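Local structure of 3-deoxy-d-manno-octulosonic-acid transferase (Acinetobacter baumannii, 4BFC) at residues Q35-E40 and G104-A109; V45-T50 and V131-G136; Y65-R70 and S110-L115; V159-F164 and I181-Q186. The protein probably transfers 3-deoxy-D-manno-octulosonic acid (Kdo) from CMP-Kdo to a lipid A precursor, the fragment here being its CMP-Kdo binding domain. All coordinates share one frame; numbering follows the deposited sequence.

Contact 1 of 4, residues Q35-E40 and G104-A109; sequences QQWYLE and GQSIHA
Trp37 meets the loop 104-109 with one face of its indole, laid across the backbone between Ser106 and Ile107. It follows helix 24-36 directly, and its chi1 of -61°, with CG anti to the carbonyl carbon, carries the ring to this loop. Ser106 CB sits over the five-membered ring, 3.5 Å from its centroid and 24° off the normal, a CH-pi contact; the serine's OG is turned to the far side of CB. Over the six-membered part the amide N of Ile107 stands 3.7 Å from CE3 of Trp37, and the Ile107 side chain crosses the indole at about a right angle, with Ile107 CG1 also 3.7 Å from Trp37 CE3. Tyr38, at positive phi, is the C-prime residue of a Schellman motif closing the helix, with Tyr38 N hydrogen-bonded to Gln35 O at 3.2 Å. This turn brings round Leu39, whose CD2 touches Ile107 CG2 at 3.9 Å. Beyond the segments, Tyr114 meets the indole edge-to-face, and Trp125 packs on it too. No hydrogen bond joins the two segments: a broad aromatic surface, a small serine and a branched aliphatic hold them by dispersion and CH-pi attraction, which depend on close fit rather than on exact donor-acceptor alignment.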
loop_
_atom_site.group_PDB
_atom_site.type_symbol
_atom_site.label_atom_id
_atom_site.label_comp_id
_atom_site.label_asym_id
_atom_site.label_seq_id
_atom_site.Cartn_x
_atom_site.Cartn_y
_atom_site.Cartn_z
ATOM N N GLN A 35 0.427 2.067 34.341
ATOM C CA GLN A 35 0.247 2.702 35.658
ATOM C C GLN A 35 -0.676 3.943 35.638
ATOM O O GLN A 35 -1.618 4.032 36.429
ATOM C CB GLN A 35 1.611 3.083 36.217
ATOM C CG GLN A 35 1.678 3.269 37.721
ATOM C CD GLN A 35 3.122 3.367 38.203
ATOM O OE1 GLN A 35 3.557 2.611 39.081
ATOM N NE2 GLN A 35 3.880 4.290 37.611
ATOM N N GLN A 36 -0.407 4.911 34.754
ATOM C CA GLN A 36 -1.198 6.151 34.707
ATOM C C GLN A 36 -2.633 5.999 34.265
ATOM O O GLN A 36 -3.468 6.872 34.525
ATOM C CB GLN A 36 -0.571 7.129 33.751
ATOM C CG GLN A 36 0.552 7.941 34.326
ATOM C CD GLN A 36 1.026 8.943 33.315
ATOM O OE1 GLN A 36 2.135 8.826 32.790
ATOM N NE2 GLN A 36 0.172 9.922 33.004
ATOM N N TRP A 37 -2.906 4.930 33.507
ATOM C CA TRP A 37 -4.227 4.710 33.006
ATOM C C TRP A 37 -4.932 3.650 33.825
ATOM O O TRP A 37 -6.067 3.296 33.495
ATOM C CB TRP A 37 -4.176 4.365 31.487
ATOM C CG TRP A 37 -3.603 5.416 30.548
ATOM C CD1 TRP A 37 -3.108 6.729 30.820
ATOM C CD2 TRP A 37 -3.519 5.276 29.095
ATOM N NE1 TRP A 37 -2.677 7.346 29.654
ATOM C CE2 TRP A 37 -2.927 6.518 28.575
ATOM C CE3 TRP A 37 -3.847 4.228 28.186
ATOM C CZ2 TRP A 37 -2.672 6.689 27.213
ATOM C CZ3 TRP A 37 -3.603 4.428 26.833
ATOM C CH2 TRP A 37 -3.045 5.628 26.361
ATOM N N TYR A 38 -4.293 3.200 34.925
ATOM C CA TYR A 38 -4.872 2.216 35.849
ATOM C C TYR A 38 -5.390 0.960 35.086
ATOM O O TYR A 38 -6.510 0.494 35.282
ATOM C CB TYR A 38 -5.955 2.927 36.733
ATOM C CG TYR A 38 -5.381 4.129 37.498
ATOM C CD1 TYR A 38 -4.746 3.949 38.728
ATOM C CD2 TYR A 38 -5.501 5.430 37.016
ATOM C CE1 TYR A 38 -4.216 5.006 39.433
ATOM C CE2 TYR A 38 -4.960 6.536 37.725
ATOM C CZ TYR A 38 -4.311 6.302 38.939
ATOM O OH TYR A 38 -3.759 7.328 39.690
ATOM N N LEU A 39 -4.561 0.417 34.192
ATOM C CA LEU A 39 -4.986 -0.730 33.381
ATOM C C LEU A 39 -4.942 -2.065 34.124
ATOM O O LEU A 39 -5.369 -3.075 33.556
ATOM C CB LEU A 39 -4.165 -0.862 32.087
ATOM C CG LEU A 39 -4.268 0.400 31.238
ATOM C CD1 LEU A 39 -3.489 0.043 29.951
ATOM C CD2 LEU A 39 -5.707 0.769 30.882
ATOM N N GLU A 40 -4.451 -2.062 35.369
ATOM C CA GLU A 40 -4.324 -3.297 36.173
ATOM C C GLU A 40 -5.685 -4.006 36.287
ATOM O O GLU A 40 -5.761 -5.230 36.204
ATOM C CB GLU A 40 -3.674 -3.016 37.538
ATOM C CG GLU A 40 -3.443 -4.268 38.404
ATOM C CD GLU A 40 -2.539 -5.341 37.766
ATOM O OE1 GLU A 40 -1.519 -5.001 37.099
ATOM O OE2 GLU A 40 -2.845 -6.558 37.946
ATOM N N GLY A 104 -4.520 13.378 22.194
ATOM C CA GLY A 104 -3.768 13.222 23.458
ATOM C C GLY A 104 -4.664 12.650 24.543
ATOM O O GLY A 104 -4.466 12.914 25.736
ATOM N N GLN A 105 -5.660 11.876 24.129
ATOM C CA GLN A 105 -6.516 11.226 25.149
ATOM C C GLN A 105 -5.902 9.938 25.664
ATOM O O GLN A 105 -5.034 9.291 25.029
ATOM C CB GLN A 105 -7.926 11.028 24.686
ATOM C CG GLN A 105 -8.638 12.370 24.412
ATOM C CD GLN A 105 -10.009 12.249 23.799
ATOM O OE1 GLN A 105 -10.279 11.411 22.969
ATOM N NE2 GLN A 105 -10.920 13.158 24.219
ATOM N N SER A 106 -6.443 9.533 26.816
ATOM C CA SER A 106 -6.042 8.313 27.493
ATOM C C SER A 106 -7.242 7.308 27.574
ATOM O O SER A 106 -8.371 7.578 27.145
ATOM C CB SER A 106 -5.559 8.706 28.886
ATOM O OG SER A 106 -6.619 9.308 29.659
ATOM N N ILE A 107 -6.982 6.128 28.139
ATOM C CA ILE A 107 -8.096 5.217 28.426
ATOM C C ILE A 107 -8.713 5.609 29.790
ATOM O O ILE A 107 -8.008 5.521 30.778
ATOM C CB ILE A 107 -7.547 3.766 28.450
ATOM C CG1 ILE A 107 -7.216 3.340 26.981
ATOM C CG2 ILE A 107 -8.573 2.804 29.095
ATOM C CD1 ILE A 107 -6.505 1.961 26.803
ATOM N N HIS A 108 -9.964 6.066 29.773
ATOM C CA HIS A 108 -10.666 6.477 31.021
ATOM C C HIS A 108 -11.260 5.197 31.593
ATOM O O HIS A 108 -11.462 4.243 30.831
ATOM C CB HIS A 108 -11.787 7.545 30.786
ATOM C CG HIS A 108 -11.398 8.754 29.936
ATOM N ND1 HIS A 108 -12.312 9.657 29.505
ATOM C CD2 HIS A 108 -10.177 9.176 29.436
ATOM C CE1 HIS A 108 -11.692 10.607 28.753
ATOM N NE2 HIS A 108 -10.391 10.318 28.721
ATOM N N ALA A 109 -11.625 5.134 32.892
ATOM C CA ALA A 109 -12.625 4.134 33.285
ATOM C C ALA A 109 -13.799 4.001 32.268
ATOM O O ALA A 109 -14.266 2.892 32.070
ATOM C CB ALA A 109 -13.208 4.459 34.687
#

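Contact 2 of 4, residues V45-T50 and V131-G136; sequences VTIAST and VCFVGG
The Phe133 ring takes Thr50 CG2 at its edge, near the ring plane and 4.5 Å from CE2, while Ile47 CG2 approaches Phe133 CD2 obliquely at 4.1 Å. With CG anti to the backbone N (chi1 166°), the ring leans along the strand toward Thr50, and Ile58 and Trp192 from flanking helices also pack on it. On the same side of the sheet Val45 and Val131 stand side by side, pointing the same way, with Val45 CG1 3.6 Å from Val131 CG2. The other side carries Thr46, Cys132, Ala48 and Val134; small Ala48 lets Leu122 and Tyr126 of helix 122-128 come close.

Between these layers the strands run parallel and hydrogen-bond alternately. Thr46 N donates to Val131 O at 3.0 Å, somewhat bent, and Thr46 O accepts from Phe133 N at 2.8 Å. Ala48 N then donates to Phe133 O at 2.9 Å, and Gly135 N to Ala48 O at 2.8 Å, both nearly straight. Past Ala48, segment 45-50 turns a corner at Ser49, and Gly135, lacking a side chain, lets the backbones stay close, its CA 4.3 Å from Thr50 CA. Gly136 follows at positive phi, easy for glycine. The Thr46 hydroxyl is hydrogen-bonded to that of Ser129, and that of Thr50 to the Glu55 carboxylate. Two parallel strands, covered by helices on both sides and ending in a turn and a glycine pair, form the middle of the sheet of a Rossmann-like domain, as in the nucleotide-sugar binding half of GT-B glycosyltransferases.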
loop_
_atom_site.group_PDB
_atom_site.type_symbol
_atom_site.label_atom_id
_atom_site.label_comp_id
_atom_site.label_asym_id
_atom_site.label_seq_id
_atom_site.Cartn_x
_atom_site.Cartn_y
_atom_site.Cartn_z
ATOM N N VAL A 45 -8.113 -5.679 24.982
ATOM C CA VAL A 45 -8.168 -6.507 23.751
ATOM C C VAL A 45 -7.831 -5.577 22.583
ATOM O O VAL A 45 -8.416 -4.471 22.514
ATOM C CB VAL A 45 -9.537 -7.232 23.604
ATOM C CG1 VAL A 45 -9.847 -7.987 24.915
ATOM C CG2 VAL A 45 -10.735 -6.337 23.276
ATOM N N THR A 46 -6.991 -6.060 21.666
ATOM C CA THR A 46 -6.533 -5.119 20.614
ATOM C C THR A 46 -6.814 -5.652 19.203
ATOM O O THR A 46 -6.492 -6.863 18.911
ATOM C CB THR A 46 -5.044 -4.891 20.870
ATOM O OG1 THR A 46 -4.910 -4.143 22.074
ATOM C CG2 THR A 46 -4.319 -4.087 19.733
ATOM N N ILE A 47 -7.366 -4.849 18.301
ATOM C CA ILE A 47 -7.452 -5.226 16.921
ATOM C C ILE A 47 -6.423 -4.346 16.170
ATOM O O ILE A 47 -6.489 -3.118 16.217
ATOM C CB ILE A 47 -8.827 -5.138 16.245
ATOM C CG1 ILE A 47 -9.382 -3.697 16.284
ATOM C CG2 ILE A 47 -9.822 -6.072 16.954
ATOM C CD1 ILE A 47 -10.803 -3.519 15.752
ATOM N N ALA A 48 -5.481 -5.023 15.565
ATOM C CA ALA A 48 -4.245 -4.358 15.074
ATOM C C ALA A 48 -4.114 -4.504 13.597
ATOM O O ALA A 48 -4.391 -5.565 13.029
ATOM C CB ALA A 48 -3.030 -4.957 15.772
ATOM N N SER A 49 -3.657 -3.418 12.956
ATOM C CA SER A 49 -3.494 -3.430 11.482
ATOM C C SER A 49 -4.765 -3.826 10.719
ATOM O O SER A 49 -4.734 -4.633 9.781
ATOM C CB SER A 49 -2.311 -4.291 11.079
ATOM O OG SER A 49 -1.138 -3.760 11.652
ATOM N N THR A 50 -5.878 -3.244 11.120
ATOM C CA THR A 50 -7.179 -3.600 10.591
ATOM C C THR A 50 -7.450 -2.892 9.274
ATOM O O THR A 50 -6.934 -1.797 8.978
ATOM C CB THR A 50 -8.325 -3.267 11.576
ATOM O OG1 THR A 50 -8.194 -1.920 12.025
ATOM C CG2 THR A 50 -8.255 -4.231 12.800
ATOM N N VAL A 131 -4.905 -9.748 24.890
ATOM C CA VAL A 131 -5.037 -10.589 23.711
ATOM C C VAL A 131 -5.102 -9.637 22.517
ATOM O O VAL A 131 -5.460 -8.444 22.660
ATOM C CB VAL A 131 -6.348 -11.472 23.683
ATOM C CG1 VAL A 131 -6.360 -12.556 24.782
ATOM C CG2 VAL A 131 -7.622 -10.624 23.754
ATOM N N CYS A 132 -4.849 -10.198 21.351
ATOM C CA CYS A 132 -4.967 -9.402 20.155
ATOM C C CYS A 132 -5.487 -10.186 18.955
ATOM O O CYS A 132 -5.591 -11.415 18.968
ATOM C CB CYS A 132 -3.608 -8.718 19.832
ATOM S SG CYS A 132 -2.425 -9.797 19.002
ATOM N N PHE A 133 -5.905 -9.430 17.956
ATOM C CA PHE A 133 -6.218 -9.913 16.629
ATOM C C PHE A 133 -5.415 -9.085 15.593
ATOM O O PHE A 133 -5.443 -7.878 15.626
ATOM C CB PHE A 133 -7.701 -9.674 16.376
ATOM C CG PHE A 133 -8.146 -9.819 14.932
ATOM C CD1 PHE A 133 -8.331 -11.055 14.284
ATOM C CD2 PHE A 133 -8.241 -8.656 14.129
ATOM C CE1 PHE A 133 -8.725 -11.107 12.935
ATOM C CE2 PHE A 133 -8.620 -8.696 12.772
ATOM C CZ PHE A 133 -8.904 -9.957 12.163
ATOM N N VAL A 134 -4.739 -9.790 14.695
ATOM C CA VAL A 134 -3.941 -9.156 13.617
ATOM C C VAL A 134 -4.747 -9.188 12.333
ATOM O O VAL A 134 -5.067 -10.257 11.783
ATOM C CB VAL A 134 -2.546 -9.810 13.438
ATOM C CG1 VAL A 134 -1.810 -9.085 12.257
ATOM C CG2 VAL A 134 -1.747 -9.663 14.751
ATOM N N GLY A 135 -5.056 -7.978 11.875
ATOM C CA GLY A 135 -6.007 -7.752 10.771
ATOM C C GLY A 135 -5.451 -7.907 9.349
ATOM O O GLY A 135 -4.364 -8.476 9.069
ATOM N N GLY A 136 -6.216 -7.379 8.407
ATOM C CA GLY A 136 -5.901 -7.732 7.026
ATOM C C GLY A 136 -6.234 -9.188 6.707
ATOM O O GLY A 136 -5.841 -9.693 5.661
#

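Contact 3 of 4, residues Y65-R70 and S110-L115; sequences YLNSDR and STQVYL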
loop_
_atom_site.group_PDB
_atom_site.type_symbol
_atom_site.label_atom_id
_atom_site.label_comp_id
_atom_site.label_asym_id
_atom_site.label_seq_id
_atom_site.Cartn_x
_atom_site.Cartn_y
_atom_site.Cartn_z
ATOM N N TYR A 65 -20.539 -7.069 25.027
ATOM C CA TYR A 65 -19.642 -7.251 26.148
ATOM C C TYR A 65 -19.028 -5.968 26.686
ATOM O O TYR A 65 -18.809 -5.861 27.911
ATOM C CB TYR A 65 -18.527 -8.248 25.786
ATOM C CG TYR A 65 -19.079 -9.590 25.327
ATOM C CD1 TYR A 65 -19.430 -10.573 26.286
ATOM C CD2 TYR A 65 -19.302 -9.876 23.961
ATOM C CE1 TYR A 65 -19.936 -11.790 25.882
ATOM C CE2 TYR A 65 -19.832 -11.107 23.558
ATOM C CZ TYR A 65 -20.126 -12.059 24.547
ATOM O OH TYR A 65 -20.623 -13.326 24.210
ATOM N N LEU A 66 -18.670 -5.025 25.787
ATOM C CA LEU A 66 -18.115 -3.743 26.227
ATOM C C LEU A 66 -19.189 -2.971 27.047
ATOM O O LEU A 66 -18.816 -2.308 27.995
ATOM C CB LEU A 66 -17.681 -2.865 25.016
ATOM C CG LEU A 66 -16.474 -3.371 24.213
ATOM C CD1 LEU A 66 -16.307 -2.558 22.939
ATOM C CD2 LEU A 66 -15.204 -3.292 24.998
ATOM N N ASN A 67 -20.448 -3.107 26.659
ATOM C CA ASN A 67 -21.585 -2.478 27.418
ATOM C C ASN A 67 -21.844 -3.167 28.767
ATOM O O ASN A 67 -22.071 -2.483 29.812
ATOM C CB ASN A 67 -22.888 -2.462 26.592
ATOM C CG ASN A 67 -22.805 -1.586 25.340
ATOM O OD1 ASN A 67 -22.151 -0.592 25.349
ATOM N ND2 ASN A 67 -23.464 -1.987 24.272
ATOM N N SER A 68 -21.765 -4.501 28.797
ATOM C CA SER A 68 -22.069 -5.232 30.035
ATOM C C SER A 68 -20.923 -5.372 31.045
ATOM O O SER A 68 -21.149 -5.454 32.252
ATOM C CB SER A 68 -22.765 -6.572 29.715
ATOM O OG SER A 68 -21.824 -7.582 29.397
ATOM N N ASP A 69 -19.678 -5.343 30.560
ATOM C CA ASP A 69 -18.502 -5.551 31.355
ATOM C C ASP A 69 -17.569 -4.384 31.089
ATOM O O ASP A 69 -16.808 -4.431 30.107
ATOM C CB ASP A 69 -17.851 -6.910 30.973
ATOM C CG ASP A 69 -16.652 -7.240 31.822
ATOM O OD1 ASP A 69 -16.233 -6.410 32.666
ATOM O OD2 ASP A 69 -16.111 -8.362 31.653
ATOM N N ARG A 70 -17.628 -3.359 31.957
ATOM C CA ARG A 70 -16.840 -2.105 31.873
ATOM C C ARG A 70 -15.350 -2.310 32.079
ATOM O O ARG A 70 -14.525 -1.369 31.885
ATOM C CB ARG A 70 -17.330 -1.062 32.906
ATOM C CG ARG A 70 -18.696 -0.456 32.621
ATOM C CD ARG A 70 -18.995 -0.340 31.137
ATOM N NE ARG A 70 -18.312 0.808 30.537
ATOM C CZ ARG A 70 -18.895 1.966 30.243
ATOM N NH1 ARG A 70 -20.196 2.131 30.489
ATOM N NH2 ARG A 70 -18.184 2.958 29.706
ATOM N N SER A 110 -14.319 5.094 31.684
ATOM C CA SER A 110 -15.463 5.073 30.802
ATOM C C SER A 110 -15.203 4.596 29.377
ATOM O O SER A 110 -16.133 4.396 28.605
ATOM C CB SER A 110 -16.101 6.473 30.651
ATOM O OG SER A 110 -15.095 7.475 30.555
ATOM N N THR A 111 -13.933 4.533 29.047
ATOM C CA THR A 111 -13.562 4.243 27.666
ATOM C C THR A 111 -13.854 2.818 27.315
ATOM O O THR A 111 -13.437 1.887 28.048
ATOM C CB THR A 111 -12.070 4.391 27.500
ATOM O OG1 THR A 111 -11.697 5.718 27.851
ATOM C CG2 THR A 111 -11.685 4.072 26.011
ATOM N N GLN A 112 -14.519 2.664 26.198
ATOM C CA GLN A 112 -14.906 1.331 25.694
ATOM C C GLN A 112 -13.981 0.987 24.542
ATOM O O GLN A 112 -13.626 -0.184 24.344
ATOM C CB GLN A 112 -16.337 1.334 25.242
ATOM C CG GLN A 112 -17.317 1.481 26.422
ATOM C CD GLN A 112 -18.787 1.365 26.017
ATOM O OE1 GLN A 112 -19.330 2.204 25.252
ATOM N NE2 GLN A 112 -19.447 0.305 26.492
ATOM N N VAL A 113 -13.666 2.001 23.725
ATOM C CA VAL A 113 -12.739 1.763 22.576
ATOM C C VAL A 113 -11.687 2.873 22.653
ATOM O O VAL A 113 -12.029 4.047 22.809
ATOM C CB VAL A 113 -13.466 1.850 21.221
ATOM C CG1 VAL A 113 -12.474 1.704 20.015
ATOM C CG2 VAL A 113 -14.572 0.790 21.131
ATOM N N TYR A 114 -10.427 2.501 22.554
ATOM C CA TYR A 114 -9.400 3.469 22.400
ATOM C C TYR A 114 -8.922 3.403 20.964
ATOM O O TYR A 114 -8.335 2.388 20.559
ATOM C CB TYR A 114 -8.270 3.121 23.358
ATOM C CG TYR A 114 -7.249 4.215 23.435
ATOM C CD1 TYR A 114 -7.563 5.465 23.985
ATOM C CD2 TYR A 114 -5.955 4.019 22.904
ATOM C CE1 TYR A 114 -6.589 6.489 24.055
ATOM C CE2 TYR A 114 -4.965 4.997 22.994
ATOM C CZ TYR A 114 -5.321 6.265 23.534
ATOM O OH TYR A 114 -4.324 7.223 23.605
ATOM N N LEU A 115 -9.211 4.464 20.210
ATOM C CA LEU A 115 -8.692 4.527 18.828
ATOM C C LEU A 115 -7.250 5.027 18.849
ATOM O O LEU A 115 -6.952 6.218 19.198
ATOM C CB LEU A 115 -9.567 5.393 17.990
ATOM C CG LEU A 115 -9.159 5.615 16.549
ATOM C CD1 LEU A 115 -9.050 4.279 15.755
ATOM C CD2 LEU A 115 -10.214 6.515 15.887
HETATM O O HOH W 1 -15.818 1.143 30.040
#
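Gln112 reaches the end of helix 54-68 with its side-chain amide, whose NE2 gives one hydrogen to each of two acceptors. One is Asn67 OD1 at 3.1 Å, in a fairly straight bond (163°); the other is Leu66 O, also 3.1 Å from NE2. Both acceptors lie close to the plane of the Gln112 amide, but NE2 stands above the carbonyl plane of Leu66 rather than on a lone pair. Glutamine suits the place because its chain, extended beyond CG (chi2 -175°), spans the gap and its NH2 group can serve a helix-end carbonyl and an asparagine together.

Beside this grip, Leu66 sets CD1 against Val113 CG2 in apolar contact, while its other methyl, CD2, lies 3.5 Å from the carbonyl O of Gln112. Arg70 is modelled in two conformers, and its contacts, less certain for that, hold for one alone: the guanidinium face lies over the Gln112 amide, the planes 31° apart, NH2 makes a weak bond to Ser110 O at 2.7 Å, and NE donates to a water that can donate to Thr111 O.

Farther out, Gln112 OE1 accepts from Ile97 N, which fixes the amide's rotation and leaves NE2 facing the helix. Leu72 packs on Leu66 from strand 72-78, the neighbour of strand 113-115. The C-terminal end of a covering helix thus meets the entry to a parallel strand, a junction belonging to the repeated beta-alpha layering of a Rossmann-like sheet.

Contact 4 of 4, residues V159-F164 and I181-Q186; sequences VGPRYF and IAQDAQ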
loop_
_atom_site.group_PDB
_atom_site.type_symbol
_atom_site.label_atom_id
_atom_site.label_comp_id
_atom_site.label_asym_id
_atom_site.label_seq_id
_atom_site.Cartn_x
_atom_site.Cartn_y
_atom_site.Cartn_z
ATOM N N VAL A 159 -5.696 -14.647 14.232
ATOM C CA VAL A 159 -5.829 -14.160 12.862
ATOM C C VAL A 159 -7.040 -14.763 12.188
ATOM O O VAL A 159 -7.522 -15.825 12.613
ATOM C CB VAL A 159 -4.528 -14.374 11.998
ATOM C CG1 VAL A 159 -3.360 -13.615 12.615
ATOM C CG2 VAL A 159 -4.221 -15.859 11.825
ATOM N N GLY A 160 -7.582 -14.076 11.178
ATOM C CA GLY A 160 -8.577 -14.603 10.288
ATOM C C GLY A 160 -7.956 -15.611 9.328
ATOM O O GLY A 160 -6.753 -15.823 9.345
ATOM N N PRO A 161 -8.798 -16.175 8.431
ATOM C CA PRO A 161 -8.338 -17.298 7.587
ATOM C C PRO A 161 -7.524 -16.837 6.388
ATOM O O PRO A 161 -6.743 -17.643 5.819
ATOM C CB PRO A 161 -9.653 -17.948 7.121
ATOM C CG PRO A 161 -10.759 -17.099 7.582
ATOM C CD PRO A 161 -10.229 -15.905 8.322
ATOM N N ARG A 162 -7.676 -15.540 6.034
ATOM C CA ARG A 162 -6.944 -14.989 4.842
ATOM C C ARG A 162 -5.590 -14.352 5.219
ATOM O O ARG A 162 -5.471 -13.129 5.353
ATOM C CB ARG A 162 -7.866 -14.145 4.005
ATOM C CG ARG A 162 -8.924 -15.022 3.282
ATOM C CD ARG A 162 -10.127 -14.195 2.913
ATOM N NE ARG A 162 -10.968 -13.672 4.024
ATOM C CZ ARG A 162 -11.910 -14.376 4.662
ATOM N NH1 ARG A 162 -12.085 -15.653 4.311
ATOM N NH2 ARG A 162 -12.643 -13.852 5.681
ATOM N N TYR A 163 -4.600 -15.222 5.424
ATOM C CA TYR A 163 -3.278 -14.827 5.927
ATOM C C TYR A 163 -2.148 -15.168 4.961
ATOM O O TYR A 163 -1.041 -15.281 5.349
ATOM C CB TYR A 163 -3.021 -15.404 7.335
ATOM C CG TYR A 163 -3.086 -16.923 7.400
ATOM C CD1 TYR A 163 -1.989 -17.698 7.035
ATOM C CD2 TYR A 163 -4.262 -17.572 7.837
ATOM C CE1 TYR A 163 -2.063 -19.084 7.109
ATOM C CE2 TYR A 163 -4.334 -18.958 7.905
ATOM C CZ TYR A 163 -3.219 -19.686 7.563
ATOM O OH TYR A 163 -3.255 -21.052 7.616
ATOM N N PHE A 164 -2.490 -15.344 3.708
ATOM C CA PHE A 164 -1.576 -15.946 2.681
ATOM C C PHE A 164 -0.314 -15.135 2.404
ATOM O O PHE A 164 0.742 -15.712 2.002
ATOM C CB PHE A 164 -2.350 -16.258 1.411
ATOM C CG PHE A 164 -3.162 -15.126 0.905
ATOM C CD1 PHE A 164 -2.569 -14.091 0.112
ATOM C CD2 PHE A 164 -4.519 -15.046 1.202
ATOM C CE1 PHE A 164 -3.353 -13.058 -0.371
ATOM C CE2 PHE A 164 -5.295 -14.002 0.708
ATOM C CZ PHE A 164 -4.699 -13.025 -0.070
ATOM N N ILE A 181 -6.675 -19.410 15.025
ATOM C CA ILE A 181 -7.342 -19.023 13.805
ATOM C C ILE A 181 -8.872 -18.854 13.944
ATOM O O ILE A 181 -9.633 -19.785 14.344
ATOM C CB ILE A 181 -6.999 -20.032 12.655
ATOM C CG1 ILE A 181 -5.493 -20.266 12.622
ATOM C CG2 ILE A 181 -7.597 -19.551 11.355
ATOM C CD1 ILE A 181 -4.685 -19.092 12.051
ATOM N N ALA A 182 -9.331 -17.636 13.709
ATOM C CA ALA A 182 -10.762 -17.329 13.639
ATOM C C ALA A 182 -11.394 -17.417 12.269
ATOM O O ALA A 182 -10.929 -16.820 11.305
ATOM C CB ALA A 182 -11.103 -15.978 14.265
ATOM N N GLN A 183 -12.551 -18.039 12.157
ATOM C CA GLN A 183 -13.249 -18.017 10.858
ATOM C C GLN A 183 -14.051 -16.742 10.557
ATOM O O GLN A 183 -14.255 -16.402 9.371
ATOM C CB GLN A 183 -14.154 -19.319 10.688
ATOM C CG GLN A 183 -13.334 -20.620 10.716
ATOM C CD GLN A 183 -12.272 -20.668 9.636
ATOM O OE1 GLN A 183 -11.116 -20.988 9.900
ATOM N NE2 GLN A 183 -12.657 -20.335 8.416
ATOM N N ASP A 184 -14.500 -16.017 11.583
ATOM C CA ASP A 184 -15.287 -14.795 11.446
ATOM C C ASP A 184 -15.139 -13.944 12.738
ATOM O O ASP A 184 -14.449 -14.383 13.668
ATOM C CB ASP A 184 -16.764 -15.021 11.103
ATOM C CG ASP A 184 -17.457 -15.949 12.117
ATOM O OD1 ASP A 184 -17.042 -16.041 13.298
ATOM O OD2 ASP A 184 -18.424 -16.591 11.697
ATOM N N ALA A 185 -15.724 -12.747 12.707
ATOM C CA ALA A 185 -15.602 -11.733 13.784
ATOM C C ALA A 185 -16.189 -12.270 15.093
ATOM O O ALA A 185 -15.595 -12.109 16.177
ATOM C CB ALA A 185 -16.276 -10.457 13.375
ATOM N N GLN A 186 -17.294 -13.004 14.961
ATOM C CA GLN A 186 -17.859 -13.672 16.177
ATOM C C GLN A 186 -16.870 -14.627 16.830
ATOM O O GLN A 186 -16.733 -14.633 18.080
ATOM C CB GLN A 186 -19.243 -14.286 15.870
ATOM C CG GLN A 186 -20.190 -14.434 17.074
ATOM C CD GLN A 186 -20.519 -13.155 17.859
ATOM O OE1 GLN A 186 -21.227 -12.242 17.374
ATOM N NE2 GLN A 186 -20.083 -13.115 19.122
HETATM O O HOH W 2 -14.879 -14.884 7.129
#
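Ile181 overlaps Val159 with the tip of its longer branch: CD1 lies 3.3 Å from Val159 CG2, tighter than usual van der Waals contact. The isoleucine chain is bent (chi2 -74°), which swings CD1 over the valine and also to 4.2 Å from CE2 of Tyr163. Branched aliphatics suit this place, where the Ile181 side chain also packs on Val170 and Ile174 of helix 167-175.

The backbones pair as short parallel strands. Ala182 N donates to Val159 O at 2.8 Å, and Ile181 CA makes a CA-H...O contact with the same oxygen. Gly160 CA then comes 3.4 Å from Ala182 O. Pro161 CD is 3.2 Å from Ala182 O, and Pro161 CG is 3.8 Å from Gln183 NE2.

At the outer side a water bridges Arg162 NH2 to Gln183 O, lying in the guanidinium plane; Arg162 also donates to carbonyls of Leu138 and Asn139. Asp184 is the N-cap of helix 185-197, its OD1 accepting a hydrogen bond from Gln187 N.

Ala182 O is buried with no hydrogen-bond partner in the model. The Gly160 CA-H makes a weak C-H...O contact with it and Pro161 CD lies close; these probably offset only part of the cost of burying a carbonyl.

In the fold
From the N terminus, helix 24-36 leads into contact 1, which closes a loop onto the segment before strand 113-115. Strand 43-50 follows and opens contact 2, and helix 54-68 then opens contact 3. Contact 1 crosses both of these along the chain, whereas contact 3 is nested within the loop that contact 2 closes at strand 131-134. Contacts 1 and 3 touch through Tyr114, joining the edge of the domain at helix 24-36 to the sheet. Contact 4 comes later, in series with the rest, tying the loop after strand 157-159 to the last strand; it touches contact 2 through Phe133 and Val159. Contacts 1 and 4 lie about 30 Å apart, centre to centre, across the domain.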